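Local coordinates for PduO-type ATP--cob(I)alamin adenosyltransferase (Sulfolobus tokodaii, PDB 1WOZ), which probably transfers the adenosyl group of ATP to the cobalt of reduced cobalamin, as PduO-type corrinoid adenosyltransferases do, at residues E55-Q58 against V59-E63; S36-G39 against F40-K44; N147-S150 against S151-F154. All blocks are in the same frame, centred on the assembly; numbering follows the deposited sequence.

Interaction 1 of 3, residues E55-Q58 against V59-E63; sequences ERVQ and VELFE
E60 N donates to R56 O at 3.0 Å and L61 N to V57 O at 2.8 Å, so residues 55-58 and 59-63 are consecutive turns of helix 48-69, joined by i to i+4 bonds. At the two ends of the run the bonding slackens: V59 N reaches E55 O only weakly, and Q58 O takes a sound bond from F62 N and a weak one from L61 N.

Where helix 79-96 packs alongside, the exposed R56, also in cation-pi contact with W84, and the buried E60 form a salt bridge one turn apart. With CG anti to its own N (chi1 165°), the extended R56 chain reaches outward from the helix and brings NE to E60 OE2 at 2.8 Å and 162°. OE2 lies near the guanidinium plane yet is approached from above the carboxylate plane, the two planes standing 80° apart. A water accepts a hydrogen bond from R56 NH2 and donates one to the same OE2. E60 OE1 has its own partner, the hydroxyl of Y145.

The short branched V57 and the longer L61 pack flank to flank, CG1 of V57 4.1 Å from CG of L61, with V57 facing Y145 and L149 of helix 140-163. L61 lines the pocket of the bound POG, and Q58 NE2 donates to N35 O and to P105 O of the second subunit, which this bundle helix borders.

With both carboxylate oxygens engaged, E60 probably stays ionised, its charge balanced by R56.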
ATOM      1  N   GLU A  55      -9.182  -6.009  15.838  1.00 18.23           N
ATOM      2  CA  GLU A  55      -8.105  -6.182  16.812  1.00 20.50           C
ATOM      3  C   GLU A  55      -7.828  -7.663  17.034  1.00 19.64           C
ATOM      4  O   GLU A  55      -6.676  -8.046  17.217  1.00 18.31           O
ATOM      5  CB  GLU A  55      -8.428  -5.457  18.131  1.00 20.85           C
ATOM      6  CG  GLU A  55      -8.154  -3.952  18.007  1.00 27.34           C
ATOM      7  CD  GLU A  55      -8.813  -3.112  19.081  1.00 33.33           C
ATOM      8  OE1 GLU A  55      -9.589  -3.670  19.878  1.00 35.23           O
ATOM      9  OE2 GLU A  55      -8.560  -1.882  19.114  1.00 37.21           O
ATOM     10  N   ARG A  56      -8.867  -8.500  16.994  1.00 20.08           N
ATOM     11  CA  ARG A  56      -8.673  -9.947  17.146  1.00 19.43           C
ATOM     12  C   ARG A  56      -7.909 -10.497  15.935  1.00 19.31           C
ATOM     13  O   ARG A  56      -7.032 -11.367  16.071  1.00 18.06           O
ATOM     14  CB  ARG A  56     -10.019 -10.675  17.298  1.00 19.99           C
ATOM     15  CG  ARG A  56      -9.919 -12.198  17.107  1.00 21.13           C
ATOM     16  CD  ARG A  56     -11.184 -12.886  17.612  1.00 23.69           C
ATOM     17  NE  ARG A  56     -11.165 -14.320  17.348  1.00 24.27           N
ATOM     18  CZ  ARG A  56     -12.113 -15.154  17.767  1.00 28.13           C
ATOM     19  NH1 ARG A  56     -13.144 -14.681  18.463  1.00 26.46           N
ATOM     20  NH2 ARG A  56     -12.024 -16.448  17.507  1.00 26.56           N
ATOM     21  N   VAL A  57      -8.247 -10.011  14.744  1.00 17.68           N
ATOM     22  CA  VAL A  57      -7.527 -10.438  13.552  1.00 16.31           C
ATOM     23  C   VAL A  57      -6.013 -10.118  13.672  1.00 15.19           C
ATOM     24  O   VAL A  57      -5.179 -10.926  13.294  1.00 16.19           O
ATOM     25  CB  VAL A  57      -8.064  -9.736  12.258  1.00 16.24           C
ATOM     26  CG1 VAL A  57      -7.148 -10.063  11.066  1.00 15.81           C
ATOM     27  CG2 VAL A  57      -9.496 -10.226  11.948  1.00 16.56           C
ATOM     28  N   GLN A  58      -5.663  -8.941  14.178  1.00 15.50           N
ATOM     29  CA  GLN A  58      -4.242  -8.593  14.307  1.00 16.57           C
ATOM     30  C   GLN A  58      -3.491  -9.593  15.204  1.00 18.25           C
ATOM     31  O   GLN A  58      -2.371 -10.012  14.906  1.00 16.98           O
ATOM     32  CB  GLN A  58      -4.080  -7.200  14.886  1.00 16.98           C
ATOM     33  CG  GLN A  58      -4.660  -6.084  14.040  1.00 17.38           C
ATOM     34  CD  GLN A  58      -4.180  -4.758  14.556  1.00 15.23           C
ATOM     35  OE1 GLN A  58      -4.619  -4.300  15.599  1.00 16.24           O
ATOM     36  NE2 GLN A  58      -3.234  -4.152  13.845  1.00 16.40           N
ATOM     37  N   VAL A  59      -4.116  -9.968  16.306  1.00 18.40           N
ATOM     38  CA  VAL A  59      -3.488 -10.933  17.202  1.00 19.09           C
ATOM     39  C   VAL A  59      -3.313 -12.249  16.429  1.00 19.77           C
ATOM     40  O   VAL A  59      -2.237 -12.866  16.471  1.00 20.23           O
ATOM     41  CB  VAL A  59      -4.379 -11.178  18.438  1.00 19.49           C
ATOM     42  CG1 VAL A  59      -3.865 -12.397  19.220  1.00 20.01           C
ATOM     43  CG2 VAL A  59      -4.409  -9.910  19.311  1.00 20.32           C
ATOM     44  N   GLU A  60      -4.363 -12.670  15.718  1.00 19.34           N
ATOM     45  CA  GLU A  60      -4.307 -13.927  14.967  1.00 18.90           C
ATOM     46  C   GLU A  60      -3.306 -13.903  13.819  1.00 19.32           C
ATOM     47  O   GLU A  60      -2.766 -14.957  13.450  1.00 19.38           O
ATOM     48  CB  GLU A  60      -5.722 -14.356  14.518  1.00 19.00           C
ATOM     49  CG  GLU A  60      -6.633 -14.558  15.736  1.00 19.98           C
ATOM     50  CD  GLU A  60      -8.062 -15.010  15.427  1.00 22.63           C
ATOM     51  OE1 GLU A  60      -8.514 -14.985  14.255  1.00 19.94           O
ATOM     52  OE2 GLU A  60      -8.740 -15.390  16.396  1.00 21.19           O
ATOM     53  N   LEU A  61      -3.022 -12.720  13.267  1.00 17.71           N
ATOM     54  CA  LEU A  61      -1.996 -12.644  12.225  1.00 17.07           C
ATOM     55  C   LEU A  61      -0.646 -12.942  12.897  1.00 19.11           C
ATOM     56  O   LEU A  61       0.249 -13.535  12.283  1.00 17.18           O
ATOM     57  CB  LEU A  61      -1.955 -11.258  11.545  1.00 17.05           C
ATOM     58  CG  LEU A  61      -3.184 -10.983  10.657  1.00 18.12           C
ATOM     59  CD1 LEU A  61      -3.010  -9.665   9.920  1.00 16.10           C
ATOM     60  CD2 LEU A  61      -3.355 -12.123   9.629  1.00 18.42           C
ATOM     61  N   PHE A  62      -0.477 -12.520  14.151  1.00 19.25           N
ATOM     62  CA  PHE A  62       0.783 -12.847  14.840  1.00 20.65           C
ATOM     63  C   PHE A  62       0.807 -14.358  15.093  1.00 20.41           C
ATOM     64  O   PHE A  62       1.850 -14.994  14.999  1.00 20.82           O
ATOM     65  CB  PHE A  62       0.920 -12.095  16.171  1.00 19.77           C
ATOM     66  CG  PHE A  62       1.551 -10.737  16.028  1.00 21.57           C
ATOM     67  CD1 PHE A  62       0.777  -9.610  15.791  1.00 20.42           C
ATOM     68  CD2 PHE A  62       2.942 -10.596  16.085  1.00 21.15           C
ATOM     69  CE1 PHE A  62       1.377  -8.354  15.607  1.00 19.33           C
ATOM     70  CE2 PHE A  62       3.538  -9.341  15.903  1.00 22.09           C
ATOM     71  CZ  PHE A  62       2.741  -8.223  15.662  1.00 20.91           C
ATOM     72  N   GLU A  63      -0.345 -14.945  15.417  1.00 20.76           N
ATOM     73  CA  GLU A  63      -0.367 -16.392  15.626  1.00 20.68           C
ATOM     74  C   GLU A  63      -0.043 -17.133  14.327  1.00 21.46           C
ATOM     75  O   GLU A  63       0.649 -18.170  14.331  1.00 21.13           O
ATOM     76  CB  GLU A  63      -1.727 -16.824  16.178  1.00 22.06           C
ATOM     77  CG  GLU A  63      -1.960 -16.283  17.582  1.00 24.74           C
ATOM     78  CD  GLU A  63      -3.223 -16.819  18.244  1.00 28.69           C
ATOM     79  OE1 GLU A  63      -3.247 -16.863  19.486  1.00 33.09           O
ATOM     80  OE2 GLU A  63      -4.192 -17.171  17.544  1.00 32.29           O
TER
HETATM   81  O   HOH W   1      -9.860 -17.926  16.764  1.00 41.19           O

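Interaction 2 of 3, residues S36-G39 against F40-K44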
ATOM      1  N   SER A  36      -0.429  -3.990   9.421  1.00 14.16           N
ATOM      2  CA  SER A  36      -0.290  -2.545   9.567  1.00 15.35           C
ATOM      3  C   SER A  36      -1.465  -1.829   8.905  1.00 14.93           C
ATOM      4  O   SER A  36      -2.000  -0.867   9.473  1.00 15.41           O
ATOM      5  CB  SER A  36       1.053  -2.079   8.993  1.00 16.15           C
ATOM      6  OG  SER A  36       2.128  -2.700   9.718  1.00 18.43           O
ATOM      7  N   PHE A  37      -1.888  -2.279   7.718  1.00 15.77           N
ATOM      8  CA  PHE A  37      -3.080  -1.649   7.115  1.00 16.37           C
ATOM      9  C   PHE A  37      -4.309  -1.878   8.020  1.00 16.59           C
ATOM     10  O   PHE A  37      -5.182  -1.004   8.149  1.00 14.37           O
ATOM     11  CB  PHE A  37      -3.349  -2.200   5.700  1.00 14.79           C
ATOM     12  CG  PHE A  37      -2.560  -1.489   4.611  1.00 15.89           C
ATOM     13  CD1 PHE A  37      -2.960  -0.240   4.145  1.00 16.99           C
ATOM     14  CD2 PHE A  37      -1.386  -2.049   4.104  1.00 15.00           C
ATOM     15  CE1 PHE A  37      -2.195   0.455   3.184  1.00 15.99           C
ATOM     16  CE2 PHE A  37      -0.601  -1.374   3.151  1.00 16.92           C
ATOM     17  CZ  PHE A  37      -1.003  -0.111   2.685  1.00 17.67           C
ATOM     18  N   ILE A  38      -4.396  -3.050   8.644  1.00 16.20           N
ATOM     19  CA  ILE A  38      -5.531  -3.292   9.536  1.00 15.97           C
ATOM     20  C   ILE A  38      -5.476  -2.302  10.711  1.00 17.42           C
ATOM     21  O   ILE A  38      -6.498  -1.747  11.112  1.00 15.68           O
ATOM     22  CB  ILE A  38      -5.544  -4.742  10.069  1.00 18.19           C
ATOM     23  CG1 ILE A  38      -6.026  -5.680   8.957  1.00 17.02           C
ATOM     24  CG2 ILE A  38      -6.514  -4.863  11.260  1.00 17.77           C
ATOM     25  CD1 ILE A  38      -5.793  -7.177   9.227  1.00 17.31           C
ATOM     26  N   GLY A  39      -4.271  -2.075  11.244  1.00 15.64           N
ATOM     27  CA  GLY A  39      -4.108  -1.134  12.336  1.00 16.17           C
ATOM     28  C   GLY A  39      -4.574   0.239  11.873  1.00 16.69           C
ATOM     29  O   GLY A  39      -5.215   0.966  12.642  1.00 17.23           O
ATOM     30  N   PHE A  40      -4.264   0.598  10.621  1.00 14.99           N
ATOM     31  CA  PHE A  40      -4.682   1.903  10.071  1.00 15.19           C
ATOM     32  C   PHE A  40      -6.219   1.943   9.937  1.00 15.67           C
ATOM     33  O   PHE A  40      -6.866   2.916  10.332  1.00 16.55           O
ATOM     34  CB  PHE A  40      -3.978   2.149   8.710  1.00 17.07           C
ATOM     35  CG  PHE A  40      -4.347   3.463   8.041  1.00 18.73           C
ATOM     36  CD1 PHE A  40      -4.768   3.485   6.712  1.00 20.64           C
ATOM     37  CD2 PHE A  40      -4.251   4.673   8.728  1.00 21.41           C
ATOM     38  CE1 PHE A  40      -5.087   4.691   6.068  1.00 20.92           C
ATOM     39  CE2 PHE A  40      -4.571   5.889   8.092  1.00 23.86           C
ATOM     40  CZ  PHE A  40      -4.986   5.892   6.764  1.00 21.60           C
ATOM     41  N   ALA A  41      -6.822   0.874   9.429  1.00 14.66           N
ATOM     42  CA  ALA A  41      -8.295   0.837   9.305  1.00 15.81           C
ATOM     43  C   ALA A  41      -8.957   1.018  10.691  1.00 17.91           C
ATOM     44  O   ALA A  41      -9.945   1.766  10.844  1.00 18.44           O
ATOM     45  CB  ALA A  41      -8.728  -0.464   8.728  1.00 14.25           C
ATOM     46  N   ILE A  42      -8.428   0.318  11.696  1.00 16.97           N
ATOM     47  CA  ILE A  42      -8.960   0.452  13.050  1.00 18.04           C
ATOM     48  C   ILE A  42      -8.892   1.911  13.519  1.00 18.75           C
ATOM     49  O   ILE A  42      -9.860   2.433  14.075  1.00 20.01           O
ATOM     50  CB  ILE A  42      -8.185  -0.449  14.055  1.00 17.68           C
ATOM     51  CG1 ILE A  42      -8.477  -1.922  13.752  1.00 18.24           C
ATOM     52  CG2 ILE A  42      -8.581  -0.089  15.532  1.00 19.25           C
ATOM     53  CD1 ILE A  42      -7.533  -2.912  14.470  1.00 19.30           C
ATOM     54  N   SER A  43      -7.768   2.585  13.287  1.00 18.39           N
ATOM     55  CA  SER A  43      -7.650   3.978  13.721  1.00 18.67           C
ATOM     56  C   SER A  43      -8.638   4.917  13.003  1.00 20.49           C
ATOM     57  O   SER A  43      -8.933   6.005  13.494  1.00 19.99           O
ATOM     58  CB  SER A  43      -6.218   4.508  13.509  1.00 18.57           C
ATOM     59  OG  SER A  43      -5.965   4.838  12.141  1.00 18.70           O
ATOM     60  N   LYS A  44      -9.160   4.501  11.858  1.00 19.98           N
ATOM     61  CA  LYS A  44     -10.070   5.353  11.080  1.00 21.88           C
ATOM     62  C   LYS A  44     -11.554   4.985  11.217  1.00 22.55           C
ATOM     63  O   LYS A  44     -12.421   5.664  10.678  1.00 25.14           O
ATOM     64  CB  LYS A  44      -9.707   5.273   9.589  1.00 23.78           C
ATOM     65  CG  LYS A  44      -8.290   5.692   9.230  1.00 29.09           C
ATOM     66  CD  LYS A  44      -8.095   7.170   9.413  1.00 34.13           C
ATOM     67  CE  LYS A  44      -8.917   7.972   8.409  1.00 38.04           C
ATOM     68  NZ  LYS A  44      -8.708   9.444   8.594  1.00 40.30           N
TER
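F40, G39 and I38 bear most of this contact within helix 23-44. F40 starts at the backbone, where F40 N donates to S36 O at 2.9 Å. F40 CB rests 3.4 Å from F37 O. From there CG stands anti to the residue's own N (chi1 179°), which carries the ring off the helix. One ring face receives CG of K44, 3.9 Å above the plane and offset toward the rim, so the aliphatic part of the lysine packs on the phenyl while its NZ pairs with E109 and with E109 of the second subunit.

G39 brings only backbone to the contact, its O accepting from S43 N at 3.1 Å. The bare CA suits a helix face set against neighbours: Q58 packs on it from helix 48-69, and S112 of the second subunit makes a weak hydrogen bond to G39 O. The surroundings are those of a helical-bundle adenosyltransferase assembled as a trimer, in which this helix lies at the subunit interface; F37 and F40 each pack on the same residue of the third subunit.

I38 faces its own subunit instead. Its CG2 meets CD1 of I42 at 3.9 Å, the two branched chains crossing obliquely, and CG1 of I42 lies 3.3 Å from I38 O, the carbonyl that I42 N also holds, at 168°. Branched aliphatic chains suit this side, where I38 packs on V57 and Q58, and I42 on L54 and Q58, of helix 48-69. S43, near the last turn, sets OG between its own N and carbonyl carbon (chi1 78°), from where OG donates to F40 O at 2.8 Å; an alanine here has no hydroxyl, and F40 O would probably be held less firmly, relying more on the weak bond from K44 N.

Interaction 3 of 3, residues N147-S150 against S151-F154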
ATOM      1  N   ASN A 147      -8.236 -16.062   2.945  1.00 20.82           N
ATOM      2  CA  ASN A 147      -9.352 -15.979   1.994  1.00 21.76           C
ATOM      3  C   ASN A 147     -10.618 -15.484   2.697  1.00 21.95           C
ATOM      4  O   ASN A 147     -11.313 -14.591   2.184  1.00 22.60           O
ATOM      5  CB  ASN A 147      -9.567 -17.353   1.333  1.00 23.70           C
ATOM      6  CG  ASN A 147     -10.757 -17.377   0.348  1.00 26.10           C
ATOM      7  OD1 ASN A 147     -11.892 -17.636   0.739  1.00 27.39           O
ATOM      8  ND2 ASN A 147     -10.483 -17.113  -0.926  1.00 25.62           N
ATOM      9  N   ARG A 148     -10.918 -16.031   3.873  1.00 19.73           N
ATOM     10  CA  ARG A 148     -12.107 -15.628   4.631  1.00 20.12           C
ATOM     11  C   ARG A 148     -11.974 -14.205   5.139  1.00 19.81           C
ATOM     12  O   ARG A 148     -12.971 -13.496   5.289  1.00 18.47           O
ATOM     13  CB  ARG A 148     -12.310 -16.509   5.870  1.00 21.28           C
ATOM     14  CG  ARG A 148     -13.024 -17.852   5.688  1.00 25.85           C
ATOM     15  CD  ARG A 148     -13.312 -18.253   4.270  1.00 28.85           C
ATOM     16  NE  ARG A 148     -13.798 -19.634   4.248  1.00 29.87           N
ATOM     17  CZ  ARG A 148     -13.499 -20.513   3.306  1.00 30.81           C
ATOM     18  NH1 ARG A 148     -12.730 -20.160   2.299  1.00 30.43           N
ATOM     19  NH2 ARG A 148     -13.934 -21.762   3.396  1.00 32.92           N
ATOM     20  N   LEU A 149     -10.744 -13.802   5.458  1.00 17.81           N
ATOM     21  CA  LEU A 149     -10.543 -12.453   5.964  1.00 17.94           C
ATOM     22  C   LEU A 149     -10.928 -11.400   4.935  1.00 16.88           C
ATOM     23  O   LEU A 149     -11.538 -10.386   5.282  1.00 17.31           O
ATOM     24  CB  LEU A 149      -9.082 -12.262   6.387  1.00 17.09           C
ATOM     25  CG  LEU A 149      -8.671 -10.854   6.816  1.00 16.34           C
ATOM     26  CD1 LEU A 149      -9.481 -10.397   7.992  1.00 17.90           C
ATOM     27  CD2 LEU A 149      -7.167 -10.890   7.195  1.00 19.38           C
ATOM     28  N   SER A 150     -10.556 -11.604   3.680  1.00 17.57           N
ATOM     29  CA  SER A 150     -10.914 -10.592   2.700  1.00 19.85           C
ATOM     30  C   SER A 150     -12.444 -10.470   2.550  1.00 19.77           C
ATOM     31  O   SER A 150     -12.958  -9.367   2.334  1.00 17.83           O
ATOM     32  CB  SER A 150     -10.234 -10.870   1.361  1.00 20.67           C
ATOM     33  OG  SER A 150     -10.693 -12.070   0.778  1.00 24.88           O
ATOM     34  N   SER A 151     -13.178 -11.576   2.694  1.00 18.96           N
ATOM     35  CA  SER A 151     -14.641 -11.479   2.591  1.00 20.05           C
ATOM     36  C   SER A 151     -15.212 -10.734   3.809  1.00 20.53           C
ATOM     37  O   SER A 151     -16.194  -9.997   3.690  1.00 17.49           O
ATOM     38  CB  SER A 151     -15.279 -12.871   2.491  1.00 22.07           C
ATOM     39  OG  SER A 151     -14.838 -13.516   1.317  1.00 22.51           O
ATOM     40  N   LEU A 152     -14.607 -10.950   4.984  1.00 19.09           N
ATOM     41  CA  LEU A 152     -15.045 -10.248   6.182  1.00 17.89           C
ATOM     42  C   LEU A 152     -14.812  -8.732   5.999  1.00 17.55           C
ATOM     43  O   LEU A 152     -15.674  -7.912   6.331  1.00 18.47           O
ATOM     44  CB  LEU A 152     -14.264 -10.754   7.415  1.00 18.90           C
ATOM     45  CG  LEU A 152     -14.421  -9.911   8.684  1.00 19.18           C
ATOM     46  CD1 LEU A 152     -15.893  -9.817   9.076  1.00 17.91           C
ATOM     47  CD2 LEU A 152     -13.576 -10.520   9.814  1.00 20.12           C
ATOM     48  N   LEU A 153     -13.637  -8.361   5.493  1.00 16.05           N
ATOM     49  CA  LEU A 153     -13.325  -6.949   5.276  1.00 16.56           C
ATOM     50  C   LEU A 153     -14.329  -6.318   4.293  1.00 16.21           C
ATOM     51  O   LEU A 153     -14.738  -5.169   4.466  1.00 16.18           O
ATOM     52  CB  LEU A 153     -11.890  -6.808   4.759  1.00 16.39           C
ATOM     53  CG  LEU A 153     -10.801  -7.132   5.812  1.00 17.57           C
ATOM     54  CD1 LEU A 153      -9.443  -7.260   5.132  1.00 15.75           C
ATOM     55  CD2 LEU A 153     -10.753  -6.031   6.889  1.00 19.62           C
ATOM     56  N   PHE A 154     -14.689  -7.076   3.260  1.00 15.77           N
ATOM     57  CA  PHE A 154     -15.665  -6.642   2.249  1.00 16.36           C
ATOM     58  C   PHE A 154     -17.012  -6.394   2.941  1.00 17.39           C
ATOM     59  O   PHE A 154     -17.619  -5.337   2.786  1.00 16.64           O
ATOM     60  CB  PHE A 154     -15.783  -7.737   1.177  1.00 18.50           C
ATOM     61  CG  PHE A 154     -16.737  -7.404   0.057  1.00 20.18           C
ATOM     62  CD1 PHE A 154     -18.084  -7.728   0.155  1.00 22.23           C
ATOM     63  CD2 PHE A 154     -16.287  -6.763  -1.095  1.00 23.91           C
ATOM     64  CE1 PHE A 154     -18.986  -7.417  -0.887  1.00 23.11           C
ATOM     65  CE2 PHE A 154     -17.171  -6.441  -2.148  1.00 22.92           C
ATOM     66  CZ  PHE A 154     -18.527  -6.771  -2.039  1.00 22.28           C
TER
HETATM   67  O   HOH W   2     -14.117 -16.124   1.714  1.00 52.25           O
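N147 OD1 is gripped twice: a water donates to it at 2.9 Å, and R148 NH1 donates to it at 3.1 Å. The same water lies 2.7 Å from S151 OG, to which it is also hydrogen-bonded, and thereby bridges from N147 to S151, one turn further along the helix. The arginine bond is less straight, 141°, and its donor stands above the amide plane, although OD1 itself lies near the guanidinium plane. Asparagine suits the spot because its amide has two ends: OD1 takes these donors while ND2 gives to E125. R148 is likewise divided, its NE forming a salt bridge with E86.

N147 O gains a side-chain donor in S150 OG, at 3.0 Å. Here chi1 of 65° folds the hydroxyl back between the residue's own N and carbonyl carbon, toward the preceding turn, so this buried serine spends its polarity on the helix itself.

The other face is apolar. L149 and L153 lie one turn apart, CG of the first 4.0 Å from CD1 of the second, and CG of L153 sits 3.4 Å from L149 O. That carbonyl also accepts the amide of L153, with a straight bond of 165°. CD1 of L149 only brushes CD2 of L152.

These leucines turn toward three other helices: L149 to V57, L152 to L85 and T89, L153 to T117 and L54. A leucine stripe inside with asparagine, arginine and serine along the flank is the pattern of an amphipathic helix, here helix 140-163 in the core of the helical bundle of a PduO-type adenosyltransferase.

From the N terminus the order is interaction 2 on helix 23-44, interaction 1 on helix 48-69 and interaction 3 on helix 140-163. Each joins consecutive turns of a single helix, so none closes a loop, and they follow in series without nesting or crossing. The first two helices are neighbours in sequence and touch directly: CG of Q58 meets CG2 of I38 at 3.6 Å, and CG1 of V57 meets CD1 of I38. V57 also reaches L149, CG1 to CD1, tying interaction 1 to interaction 3. Interactions 2 and 3 do not touch, so helix 48-69 links them, while interactions 1 and 2 both border the second subunit.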